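Hypothetical protein SPy0176 (PDB 2OQT) probably serves as the IIA component of an ascorbate-specific phosphotransferase system, relaying a phosphoryl group during uptake and phosphorylation of the substrate. Local coordinates at residues V121-L126 / E131-C136; M2-A7 / V100-A105; V31-D36 / A82-T87; L18-D21 / E25-R28. All coordinates share one frame; numbering follows the deposited sequence. Where two conformers were deposited one is given.

Contact 1. Residues V121-L126 / E131-C136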
loop_
_atom_site.group_PDB
_atom_site.type_symbol
_atom_site.label_atom_id
_atom_site.label_comp_id
_atom_site.label_asym_id
_atom_site.label_seq_id
_atom_site.Cartn_x
_atom_site.Cartn_y
_atom_site.Cartn_z
ATOM N N VAL A 121 5.526 -8.574 2.816
ATOM C CA VAL A 121 6.763 -9.231 2.418
ATOM C C VAL A 121 6.493 -10.462 1.561
ATOM O O VAL A 121 7.137 -10.634 0.538
ATOM C CB VAL A 121 7.619 -9.599 3.638
ATOM C CG1 VAL A 121 8.740 -10.537 3.245
ATOM C CG2 VAL A 121 8.215 -8.337 4.257
ATOM N N ALA A 122 5.523 -11.277 1.988
ATOM C CA ALA A 122 5.150 -12.540 1.357
ATOM C C ALA A 122 4.612 -12.359 -0.050
ATOM O O ALA A 122 4.967 -13.123 -0.962
ATOM C CB ALA A 122 4.153 -13.280 2.218
ATOM N N LEU A 123 3.768 -11.347 -0.239
ATOM C CA LEU A 123 3.202 -11.046 -1.568
ATOM C C LEU A 123 4.290 -10.673 -2.550
ATOM O O LEU A 123 4.244 -11.042 -3.732
ATOM C CB LEU A 123 2.185 -9.907 -1.488
ATOM C CG LEU A 123 1.519 -9.465 -2.798
ATOM C CD1 LEU A 123 0.560 -10.516 -3.354
ATOM C CD2 LEU A 123 0.782 -8.151 -2.587
ATOM N N PHE A 124 5.272 -9.934 -2.063
ATOM C CA PHE A 124 6.291 -9.413 -2.957
ATOM C C PHE A 124 7.443 -10.386 -3.136
ATOM O O PHE A 124 8.203 -10.255 -4.094
ATOM C CB PHE A 124 6.758 -8.029 -2.511
ATOM C CG PHE A 124 5.677 -6.974 -2.622
ATOM C CD1 PHE A 124 5.307 -6.468 -3.869
ATOM C CD2 PHE A 124 5.013 -6.511 -1.480
ATOM C CE1 PHE A 124 4.306 -5.510 -3.974
ATOM C CE2 PHE A 124 4.010 -5.551 -1.573
ATOM C CZ PHE A 124 3.650 -5.049 -2.814
ATOM N N GLU A 125 7.535 -11.366 -2.229
ATOM C CA GLU A 125 8.479 -12.473 -2.327
ATOM C C GLU A 125 8.026 -13.557 -3.323
ATOM O O GLU A 125 8.669 -14.607 -3.447
ATOM C CB GLU A 125 8.695 -13.090 -0.945
ATOM C CG GLU A 125 9.611 -12.263 -0.037
ATOM C CD GLU A 125 10.225 -13.075 1.116
ATOM O OE1 GLU A 125 9.780 -14.236 1.343
ATOM O OE2 GLU A 125 11.150 -12.540 1.794
ATOM N N LEU A 126 6.913 -13.306 -4.014
ATOM C CA LEU A 126 6.467 -14.180 -5.086
ATOM C C LEU A 126 7.194 -13.874 -6.393
ATOM O O LEU A 126 7.283 -12.709 -6.822
ATOM C CB LEU A 126 4.976 -14.033 -5.350
ATOM C CG LEU A 126 3.858 -14.511 -4.441
ATOM C CD1 LEU A 126 2.572 -14.198 -5.181
ATOM C CD2 LEU A 126 3.946 -15.994 -4.085
ATOM N N GLU A 131 5.535 -6.803 -11.587
ATOM C CA GLU A 131 5.133 -6.851 -12.988
ATOM C C GLU A 131 3.882 -7.706 -13.135
ATOM O O GLU A 131 2.935 -7.300 -13.798
ATOM C CB GLU A 131 6.279 -7.419 -13.823
ATOM C CG GLU A 131 7.648 -7.272 -13.142
ATOM C CD GLU A 131 7.769 -8.195 -11.922
ATOM O OE1 GLU A 131 6.805 -8.974 -11.695
ATOM O OE2 GLU A 131 8.801 -8.145 -11.202
ATOM N N ARG A 132 3.852 -8.876 -12.507
ATOM C CA ARG A 132 2.606 -9.618 -12.421
ATOM C C ARG A 132 1.454 -8.725 -11.915
ATOM O O ARG A 132 0.356 -8.723 -12.496
ATOM C CB ARG A 132 2.768 -10.813 -11.496
ATOM C CG ARG A 132 3.252 -12.088 -12.162
ATOM C CD ARG A 132 2.613 -13.279 -11.471
ATOM N NE ARG A 132 3.408 -13.826 -10.367
ATOM C CZ ARG A 132 2.932 -14.687 -9.463
ATOM N NH1 ARG A 132 1.661 -15.087 -9.513
ATOM N NH2 ARG A 132 3.732 -15.151 -8.502
ATOM N N LEU A 133 1.722 -7.970 -10.841
ATOM C CA LEU A 133 0.765 -7.074 -10.193
ATOM C C LEU A 133 0.370 -5.937 -11.122
ATOM O O LEU A 133 -0.800 -5.552 -11.184
ATOM C CB LEU A 133 1.365 -6.513 -8.882
ATOM C CG LEU A 133 0.991 -6.861 -7.424
ATOM C CD1 LEU A 133 -0.090 -7.907 -7.223
ATOM C CD2 LEU A 133 2.219 -7.200 -6.595
ATOM N N VAL A 134 1.354 -5.409 -11.852
ATOM C CA VAL A 134 1.116 -4.305 -12.818
ATOM C C VAL A 134 0.233 -4.743 -13.997
ATOM O O VAL A 134 -0.605 -3.976 -14.462
ATOM C CB VAL A 134 2.452 -3.587 -13.252
ATOM C CG1 VAL A 134 2.318 -2.850 -14.582
ATOM C CG2 VAL A 134 2.885 -2.601 -12.192
ATOM N N ALA A 135 0.397 -5.995 -14.421
ATOM C CA ALA A 135 -0.365 -6.607 -15.523
ATOM C C ALA A 135 -1.717 -7.231 -15.107
ATOM O O ALA A 135 -2.450 -7.790 -15.952
ATOM C CB ALA A 135 0.496 -7.652 -16.207
ATOM N N CYS A 136 -2.025 -7.168 -13.811
ATOM C CA CYS A 136 -3.335 -7.556 -13.290
ATOM C C CYS A 136 -4.455 -6.723 -13.913
ATOM O O CYS A 136 -4.382 -5.501 -13.992
ATOM C CB CYS A 136 -3.370 -7.432 -11.769
ATOM S SG CYS A 136 -2.976 -8.954 -10.889
#
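Leu133 lays its CD2 methyl against the Phe124 ring, which it meets obliquely near one corner: CD2 of Leu133 lies 3.8 Å from CE1 of Phe124 and 4.2 Å from CD1 of the same ring. The two side chains cross at about a right angle, so the leucine makes a one-methyl contact rather than lying along the ring. Leu123 adds a second methyl. Its CD2 sits over one face of the Phe124 ring, offset toward the rim, and lies 4.4 Å from CD2 of Leu133, a loose touch, so the two leucine methyls and the ring form a small apolar cluster. Phe124 carries CG beside the backbone N (chi1 -66°), which swings the ring off its helix toward Leu133 and onto Val100 and Leu102 of strand 97-105. Leu133 also rests on Met145 of helix 139-149.

A second, more peripheral touch lies between Leu126 and Arg132. The arginine chain, bent at chi2 and chi3, brings NH2 to 3.6 Å from CB of Leu126 and the same distance from its CD1, the guanidinium group meeting the leucine obliquely. This is van der Waals contact; the polar end is engaged otherwise, NE giving a hydrogen bond to the carbonyl O of Asp127, NH2 too having a hydrogen-bond partner close by along the chain, while NH1 has a long, weak ion pair with Glu148. The Asp127 bond ties the arginine to the turn between the helices. Helices 111-124 and 129-134, joined by that short turn, pack against each other and on the mixed sheet, as expected of the alpha/beta fold of PTS EIIA type 2 domains.

Contact 2. Residues M2-A7 / V100-A105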
loop_
_atom_site.group_PDB
_atom_site.type_symbol
_atom_site.label_atom_id
_atom_site.label_comp_id
_atom_site.label_asym_id
_atom_site.label_seq_id
_atom_site.Cartn_x
_atom_site.Cartn_y
_atom_site.Cartn_z
HETATM N N MSE A 2 -5.391 -8.494 11.584
HETATM C CA MSE A 2 -5.643 -8.311 10.136
HETATM C C MSE A 2 -5.147 -9.288 9.089
HETATM O O MSE A 2 -3.984 -9.654 9.074
HETATM C CB MSE A 2 -5.092 -6.959 9.741
HETATM C CG MSE A 2 -6.030 -5.837 9.961
HETATM SE SE MSE A 2 -5.391 -4.445 8.781
HETATM C CE MSE A 2 -3.661 -4.035 9.767
ATOM N N ASN A 3 -6.039 -9.642 8.169
ATOM C CA ASN A 3 -5.686 -10.452 7.017
ATOM C C ASN A 3 -5.677 -9.528 5.827
ATOM O O ASN A 3 -6.624 -8.780 5.631
ATOM C CB ASN A 3 -6.696 -11.606 6.834
ATOM C CG ASN A 3 -6.623 -12.266 5.441
ATOM O OD1 ASN A 3 -6.023 -11.737 4.497
ATOM N ND2 ASN A 3 -7.256 -13.429 5.312
ATOM N N LEU A 4 -4.620 -9.573 5.026
ATOM C CA LEU A 4 -4.499 -8.683 3.873
ATOM C C LEU A 4 -5.575 -8.857 2.813
ATOM O O LEU A 4 -6.193 -7.874 2.426
ATOM C CB LEU A 4 -3.108 -8.777 3.260
ATOM C CG LEU A 4 -2.880 -8.066 1.927
ATOM C CD1 LEU A 4 -2.990 -6.554 2.079
ATOM C CD2 LEU A 4 -1.530 -8.477 1.353
ATOM N N LYS A 5 -5.801 -10.085 2.350
ATOM C CA LYS A 5 -6.906 -10.403 1.438
ATOM C C LYS A 5 -8.237 -9.893 1.950
ATOM O O LYS A 5 -8.964 -9.196 1.248
ATOM C CB LYS A 5 -7.020 -11.922 1.220
ATOM C CG LYS A 5 -7.225 -12.348 -0.249
ATOM C CD LYS A 5 -8.699 -12.572 -0.598
ATOM C CE LYS A 5 -9.124 -14.031 -0.371
ATOM N NZ LYS A 5 -8.405 -14.965 -1.304
ATOM N N GLN A 6 -8.560 -10.220 3.188
ATOM C CA GLN A 6 -9.851 -9.863 3.709
ATOM C C GLN A 6 -9.977 -8.374 3.798
ATOM O O GLN A 6 -11.003 -7.823 3.406
ATOM C CB GLN A 6 -10.100 -10.503 5.079
ATOM C CG GLN A 6 -11.541 -10.325 5.586
ATOM C CD GLN A 6 -12.602 -10.790 4.548
ATOM O OE1 GLN A 6 -12.451 -11.848 3.888
ATOM N NE2 GLN A 6 -13.655 -9.985 4.388
ATOM N N ALA A 7 -8.937 -7.733 4.339
ATOM C CA ALA A 7 -8.881 -6.262 4.525
ATOM C C ALA A 7 -9.157 -5.518 3.219
ATOM O O ALA A 7 -9.792 -4.459 3.195
ATOM C CB ALA A 7 -7.516 -5.848 5.092
ATOM N N VAL A 100 4.151 -0.116 -7.356
ATOM C CA VAL A 100 3.080 -0.633 -6.517
ATOM C C VAL A 100 3.100 -0.103 -5.080
ATOM O O VAL A 100 4.048 -0.302 -4.333
ATOM C CB VAL A 100 3.060 -2.180 -6.544
ATOM C CG1 VAL A 100 1.873 -2.739 -5.730
ATOM C CG2 VAL A 100 3.026 -2.679 -8.012
ATOM N N LEU A 101 2.012 0.549 -4.700
ATOM C CA LEU A 101 1.818 1.060 -3.328
ATOM C C LEU A 101 0.755 0.277 -2.562
ATOM O O LEU A 101 -0.449 0.265 -2.932
ATOM C CB LEU A 101 1.460 2.544 -3.362
ATOM C CG LEU A 101 2.574 3.404 -4.006
ATOM C CD1 LEU A 101 2.395 3.530 -5.530
ATOM C CD2 LEU A 101 2.685 4.773 -3.328
ATOM N N LEU A 102 1.240 -0.395 -1.515
ATOM C CA LEU A 102 0.409 -1.008 -0.490
ATOM C C LEU A 102 0.344 -0.188 0.810
ATOM O O LEU A 102 1.069 -0.435 1.766
ATOM C CB LEU A 102 0.912 -2.412 -0.176
ATOM C CG LEU A 102 -0.224 -3.413 -0.011
ATOM C CD1 LEU A 102 0.231 -4.784 -0.472
ATOM C CD2 LEU A 102 -0.719 -3.445 1.401
ATOM N N THR A 103 -0.537 0.793 0.821
ATOM C CA THR A 103 -0.953 1.489 2.024
ATOM C C THR A 103 -1.431 0.636 3.173
ATOM O O THR A 103 -2.240 -0.278 3.018
ATOM C CB THR A 103 -2.047 2.432 1.646
ATOM O OG1 THR A 103 -1.548 3.117 0.509
ATOM C CG2 THR A 103 -2.355 3.422 2.772
ATOM N N LEU A 104 -0.972 1.025 4.340
ATOM C CA LEU A 104 -1.265 0.322 5.555
ATOM C C LEU A 104 -1.789 1.311 6.563
ATOM O O LEU A 104 -1.162 2.328 6.767
ATOM C CB LEU A 104 0.057 -0.230 6.067
ATOM C CG LEU A 104 0.178 -0.904 7.414
ATOM C CD1 LEU A 104 1.663 -1.115 7.605
ATOM C CD2 LEU A 104 -0.294 -0.056 8.487
ATOM N N ALA A 105 -2.928 1.043 7.191
ATOM C CA ALA A 105 -3.389 1.910 8.293
ATOM C C ALA A 105 -3.703 1.131 9.547
ATOM O O ALA A 105 -4.348 0.054 9.515
ATOM C CB ALA A 105 -4.595 2.791 7.877
#
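Leu4 sends its side chain straight at Leu102, each atom nearer than the last. CB of Leu4 is 6.1 Å from CD2 of Leu102, CG of Leu4 closes to 5.1 Å from that CD2, and the branch CD1 of Leu4 finally touches CD2 of Leu102 at 3.9 Å. The other branch, CD2 of Leu4, hangs back, 4.5 Å from CD1 of Leu102. The two leucines meet tip to tip, methyl on methyl. CG of Leu4 stands opposite the backbone N (chi1 171°), which extends the chain away from its helix and into the core, where the side chain also packs on Phe81 and on Val146.

The contact plants the first turn of helix 4-10 on strand 97-105 of the mixed sheet, at the point where that strand is interrupted around Leu102 and Thr103. Strand neighbours hold Leu102 in place on the sheet side: its backbone pairs with Ala66, while Thr103 pairs with Ala82.

Met2, a selenomethionine in this crystal, supplies the other touch. Its chain bends about the CG-SE bond (chi3 -69°), and CE comes to 4.2 Å from the backbone O of Ala105, a loose van der Waals approach. Gln119 of helix 111-124 grips the backbone on either side of Asn3: its OE1 accepts from Leu4 N and its NE2 donates to Met2 O. Asn3 is the N-cap of the helix; OD1 of Asn3 takes a weak bond of 3.2 Å from Gln6 N, at an N-H...O angle of 162°, and is also bonded by NZ of Lys150. Behind it, the backbone O of Asn3 accepts from Ala7 N at 2.8 Å.

Contact 3. Residues V31-D36 / A82-T87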
loop_
_atom_site.group_PDB
_atom_site.type_symbol
_atom_site.label_atom_id
_atom_site.label_comp_id
_atom_site.label_asym_id
_atom_site.label_seq_id
_atom_site.Cartn_x
_atom_site.Cartn_y
_atom_site.Cartn_z
ATOM N N VAL A 31 -3.796 6.344 -0.811
ATOM C CA VAL A 31 -4.564 6.493 0.425
ATOM C C VAL A 31 -6.055 6.697 0.104
ATOM O O VAL A 31 -6.922 6.380 0.901
ATOM C CB VAL A 31 -4.045 7.700 1.276
ATOM C CG1 VAL A 31 -4.817 7.811 2.588
ATOM C CG2 VAL A 31 -2.547 7.580 1.590
ATOM N N GLN A 32 -6.346 7.253 -1.067
ATOM C CA GLN A 32 -7.717 7.540 -1.468
ATOM C C GLN A 32 -8.659 6.369 -1.216
ATOM O O GLN A 32 -9.631 6.511 -0.485
ATOM C CB GLN A 32 -7.754 7.998 -2.929
ATOM C CG GLN A 32 -9.109 8.470 -3.393
ATOM C CD GLN A 32 -9.767 9.353 -2.372
ATOM O OE1 GLN A 32 -9.269 10.443 -2.063
ATOM N NE2 GLN A 32 -10.890 8.875 -1.807
ATOM N N PRO A 33 -8.358 5.184 -1.747
ATOM C CA PRO A 33 -9.326 4.076 -1.565
ATOM C C PRO A 33 -9.707 3.786 -0.104
ATOM O O PRO A 33 -10.622 2.975 0.147
ATOM C CB PRO A 33 -8.593 2.866 -2.148
ATOM C CG PRO A 33 -7.640 3.421 -3.097
ATOM C CD PRO A 33 -7.172 4.741 -2.496
ATOM N N LEU A 34 -9.010 4.430 0.842
ATOM C CA LEU A 34 -9.198 4.175 2.270
ATOM C C LEU A 34 -9.973 5.286 2.900
ATOM O O LEU A 34 -10.471 5.193 4.024
ATOM C CB LEU A 34 -7.854 4.065 2.938
ATOM C CG LEU A 34 -7.455 2.654 3.336
ATOM C CD1 LEU A 34 -7.974 1.606 2.388
ATOM C CD2 LEU A 34 -5.952 2.565 3.604
ATOM N N ILE A 35 -9.989 6.388 2.182
ATOM C CA ILE A 35 -10.873 7.478 2.478
ATOM C C ILE A 35 -12.226 7.133 1.849
ATOM O O ILE A 35 -13.201 7.194 2.514
ATOM C CB ILE A 35 -10.301 8.808 1.955
ATOM C CG1 ILE A 35 -9.110 9.192 2.844
ATOM C CG2 ILE A 35 -11.416 9.882 1.996
ATOM C CD1 ILE A 35 -8.036 10.055 2.188
ATOM N N ASP A 36 -12.245 6.704 0.586
ATOM C CA ASP A 36 -13.430 6.054 -0.002
ATOM C C ASP A 36 -14.171 5.068 0.921
ATOM O O ASP A 36 -15.395 5.067 0.942
ATOM C CB ASP A 36 -13.111 5.353 -1.340
ATOM C CG ASP A 36 -12.676 6.348 -2.465
ATOM O OD1 ASP A 36 -13.067 7.557 -2.437
ATOM O OD2 ASP A 36 -11.939 5.899 -3.381
ATOM N N ALA A 82 -4.864 -0.907 1.576
ATOM C CA ALA A 82 -5.244 -0.532 0.240
ATOM C C ALA A 82 -4.153 -1.057 -0.702
ATOM O O ALA A 82 -3.073 -1.425 -0.235
ATOM C CB ALA A 82 -5.445 0.986 0.138
ATOM N N LEU A 83 -4.447 -1.152 -2.005
ATOM C CA LEU A 83 -3.466 -1.634 -3.013
ATOM C C LEU A 83 -3.688 -1.011 -4.364
ATOM O O LEU A 83 -4.723 -1.231 -5.022
ATOM C CB LEU A 83 -3.446 -3.156 -3.132
ATOM C CG LEU A 83 -2.596 -3.927 -4.162
ATOM C CD1 LEU A 83 -1.452 -3.170 -4.683
ATOM C CD2 LEU A 83 -2.051 -5.217 -3.536
ATOM N N ILE A 84 -2.702 -0.239 -4.789
ATOM C CA ILE A 84 -2.790 0.434 -6.068
ATOM C C ILE A 84 -1.589 0.096 -6.963
ATOM O O ILE A 84 -0.555 -0.401 -6.513
ATOM C CB ILE A 84 -3.097 1.971 -5.951
ATOM C CG1 ILE A 84 -1.842 2.773 -5.577
ATOM C CG2 ILE A 84 -4.225 2.215 -4.968
ATOM C CD1 ILE A 84 -1.757 4.162 -6.214
ATOM N N THR A 85 -1.771 0.347 -8.244
ATOM C CA THR A 85 -0.897 -0.169 -9.276
ATOM C C THR A 85 -0.761 1.002 -10.204
ATOM O O THR A 85 -1.742 1.670 -10.501
ATOM C CB THR A 85 -1.541 -1.474 -9.908
ATOM O OG1 THR A 85 -0.803 -2.640 -9.482
ATOM C CG2 THR A 85 -1.674 -1.419 -11.442
ATOM N N LEU A 86 0.473 1.309 -10.569
ATOM C CA LEU A 86 0.769 2.436 -11.412
ATOM C C LEU A 86 1.164 1.943 -12.769
ATOM O O LEU A 86 1.899 0.965 -12.900
ATOM C CB LEU A 86 1.918 3.263 -10.850
ATOM C CG LEU A 86 1.587 4.079 -9.600
ATOM C CD1 LEU A 86 2.835 4.826 -9.058
ATOM C CD2 LEU A 86 0.406 5.033 -9.815
ATOM N N THR A 87 0.626 2.634 -13.761
ATOM C CA THR A 87 1.052 2.606 -15.141
ATOM C C THR A 87 2.571 2.781 -15.315
ATOM O O THR A 87 3.267 1.915 -15.903
ATOM C CB THR A 87 0.309 3.758 -15.854
ATOM O OG1 THR A 87 -0.916 3.252 -16.409
ATOM C CG2 THR A 87 1.179 4.440 -16.909
#
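The C-terminal end of helix 23-36 lies on one face of the mixed sheet here, over the start of strand 80-86, in the helix-on-sheet layer that builds an alpha/beta sandwich. Ala82 is the centre of the contact. Its methyl points at the helix and is clasped by the fork of Leu34: CD1 of Leu34 is 3.4 Å from CB of Ala82, tight for two methyl groups, and CD2 of Leu34 is 3.8 Å from the same atom. Leu34 is modelled with chi1 of -107°, which turns both methyls to the alanine.

Pro33 fills the adjoining place. Its CB lies 4.3 Å from CB of Ala82, while its CG reaches 4.1 Å from CG2 of Ile84, the two side chains crossing at about a right angle. Ile84 holds CG1 between the backbone N and the carbonyl carbon (chi1 79°), which leaves CG2 beside the backbone N and facing the proline ring. The helix is kinked here, as suits a proline, whose N has no hydrogen to give to the turn before.

Between Ala82 and Ile84, Leu83 turns to the other face of the sheet, where it packs on Val100 and Leu102. Backbone bonding of Ile84 with Leu101 pairs the strand with its antiparallel neighbour 97-105. With no hydrogen bond or charge pair joining helix to strand, the hold between them rests on the fit of four buried apolar side chains, and the small Ala82 lets the helix end come close, its CA 6.4 Å from that of Pro33.

Contact 4. Residues L18-D21 / E25-R28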
loop_
_atom_site.group_PDB
_atom_site.type_symbol
_atom_site.label_atom_id
_atom_site.label_comp_id
_atom_site.label_asym_id
_atom_site.label_seq_id
_atom_site.Cartn_x
_atom_site.Cartn_y
_atom_site.Cartn_z
ATOM N N LEU A 18 -3.373 3.212 -12.222
ATOM C CA LEU A 18 -3.559 4.649 -12.074
ATOM C C LEU A 18 -2.288 5.361 -12.561
ATOM O O LEU A 18 -1.306 4.706 -12.887
ATOM C CB LEU A 18 -3.896 5.011 -10.626
ATOM C CG LEU A 18 -4.969 4.244 -9.871
ATOM C CD1 LEU A 18 -4.792 4.573 -8.403
ATOM C CD2 LEU A 18 -6.375 4.576 -10.324
ATOM N N SER A 19 -2.305 6.688 -12.611
ATOM C CA SER A 19 -1.168 7.450 -13.139
ATOM C C SER A 19 -0.771 8.572 -12.180
ATOM O O SER A 19 -1.628 9.337 -11.725
ATOM C CB SER A 19 -1.488 8.064 -14.534
ATOM O OG SER A 19 -2.500 7.368 -15.271
ATOM N N ALA A 20 0.517 8.695 -11.879
ATOM C CA ALA A 20 0.953 9.785 -11.014
ATOM C C ALA A 20 2.289 10.336 -11.498
ATOM O O ALA A 20 3.066 9.600 -12.076
ATOM C CB ALA A 20 1.033 9.297 -9.548
ATOM N N ASP A 21 2.547 11.630 -11.275
ATOM C CA ASP A 21 3.766 12.295 -11.795
ATOM C C ASP A 21 4.803 12.504 -10.713
ATOM O O ASP A 21 6.020 12.574 -10.985
ATOM C CB ASP A 21 3.432 13.673 -12.387
ATOM C CG ASP A 21 2.772 13.590 -13.758
ATOM O OD1 ASP A 21 1.978 14.514 -14.070
ATOM O OD2 ASP A 21 3.045 12.610 -14.512
ATOM N N GLU A 25 1.718 12.627 -5.596
ATOM C CA GLU A 25 0.520 12.193 -6.379
ATOM C C GLU A 25 0.180 10.744 -6.085
ATOM O O GLU A 25 -0.976 10.383 -5.904
ATOM C CB GLU A 25 0.756 12.310 -7.904
ATOM C CG GLU A 25 0.012 13.424 -8.680
ATOM C CD GLU A 25 0.866 14.710 -8.977
ATOM O OE1 GLU A 25 1.252 14.927 -10.164
ATOM O OE2 GLU A 25 1.131 15.514 -8.036
ATOM N N ALA A 26 1.216 9.915 -6.017
ATOM C CA ALA A 26 1.050 8.455 -5.895
ATOM C C ALA A 26 0.588 8.049 -4.500
ATOM O O ALA A 26 -0.204 7.122 -4.308
ATOM C CB ALA A 26 2.327 7.770 -6.231
ATOM N N VAL A 27 1.093 8.775 -3.520
ATOM C CA VAL A 27 0.680 8.567 -2.158
ATOM C C VAL A 27 -0.787 8.984 -2.000
ATOM O O VAL A 27 -1.561 8.245 -1.413
ATOM C CB VAL A 27 1.668 9.263 -1.201
ATOM C CG1 VAL A 27 1.086 9.484 0.157
ATOM C CG2 VAL A 27 2.879 8.421 -1.107
ATOM N N ARG A 28 -1.160 10.150 -2.503
ATOM C CA ARG A 28 -2.552 10.574 -2.479
ATOM C C ARG A 28 -3.447 9.475 -3.049
ATOM O O ARG A 28 -4.441 9.085 -2.437
ATOM C CB ARG A 28 -2.708 11.867 -3.278
ATOM C CG ARG A 28 -4.122 12.391 -3.420
ATOM C CD ARG A 28 -4.097 13.754 -4.106
ATOM N NE ARG A 28 -3.943 14.848 -3.140
ATOM C CZ ARG A 28 -3.240 15.960 -3.363
ATOM N NH1 ARG A 28 -2.600 16.126 -4.527
ATOM N NH2 ARG A 28 -3.158 16.892 -2.415
#
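Apolar touches come first, and they centre on the methyl of Ala20, which faces the first turns of the helix. CB of Ala20 lies only 3.4 Å from CB of Glu25, a tight approach, and 3.9 Å from CB of Ala26. It also sits 3.6 Å from the backbone N of Ala26, so the methyl rests in the corner between two successive residues of the helix backbone. The backbones are correspondingly close, and Leu29, one turn further along, also touches Ala20.

These residues make the turn that takes the chain from strand 14-18 into helix 23-36, a short beta-to-alpha connection. The strand end is tied into the sheet, Leu18 sharing backbone bonds with Thr85 and Thr87, and Thr22, just ahead of the helix, accepts a hydrogen bond at OG1 from the N of Glu25. On the inner side of the helix Ala26 packs on Leu86, and Val27, turned away from the loop, packs on helix 42-55.

The acidic pair, Asp21 and Glu25, lies at the outer side. The glutamate chain bends at chi2 (99°), folding its carboxylate back along the loop; OE1 of Glu25 thereby comes to 3.4 Å from CB of Asp21, a van der Waals touch. The two carboxylates are turned 73° apart, with OD1 of Asp21 and OE1 of Glu25 separated by 4.0 Å. Two like charges at that distance would repel somewhat, and might raise the pKa of one acid, making it slightly harder to ionise, although Asp21 is solvent-exposed and water could screen the pair.

How the contacts relate
From the N terminus, the chain starts with residues 2-7, which wait nearly a hundred residues for their partner, strand 97-105; contact 2 therefore closes the longest loop, and contacts 4 and 3 both fall within it. Contact 4 closes first, over the short turn from strand 14-18 into helix 23-36. Contact 3 follows, bringing the far end of that helix to strand 80-86. Contact 1 comes last, closing a short loop between successive helices after contact 2 is complete, so no two cross. The sheet joins them: contacts 2 and 3 use neighbouring antiparallel strands, contact 4 is hydrogen-bonded to strand 80-86 through Leu18, and contact 1 packs on both strands, while contacts 1 and 4 do not touch.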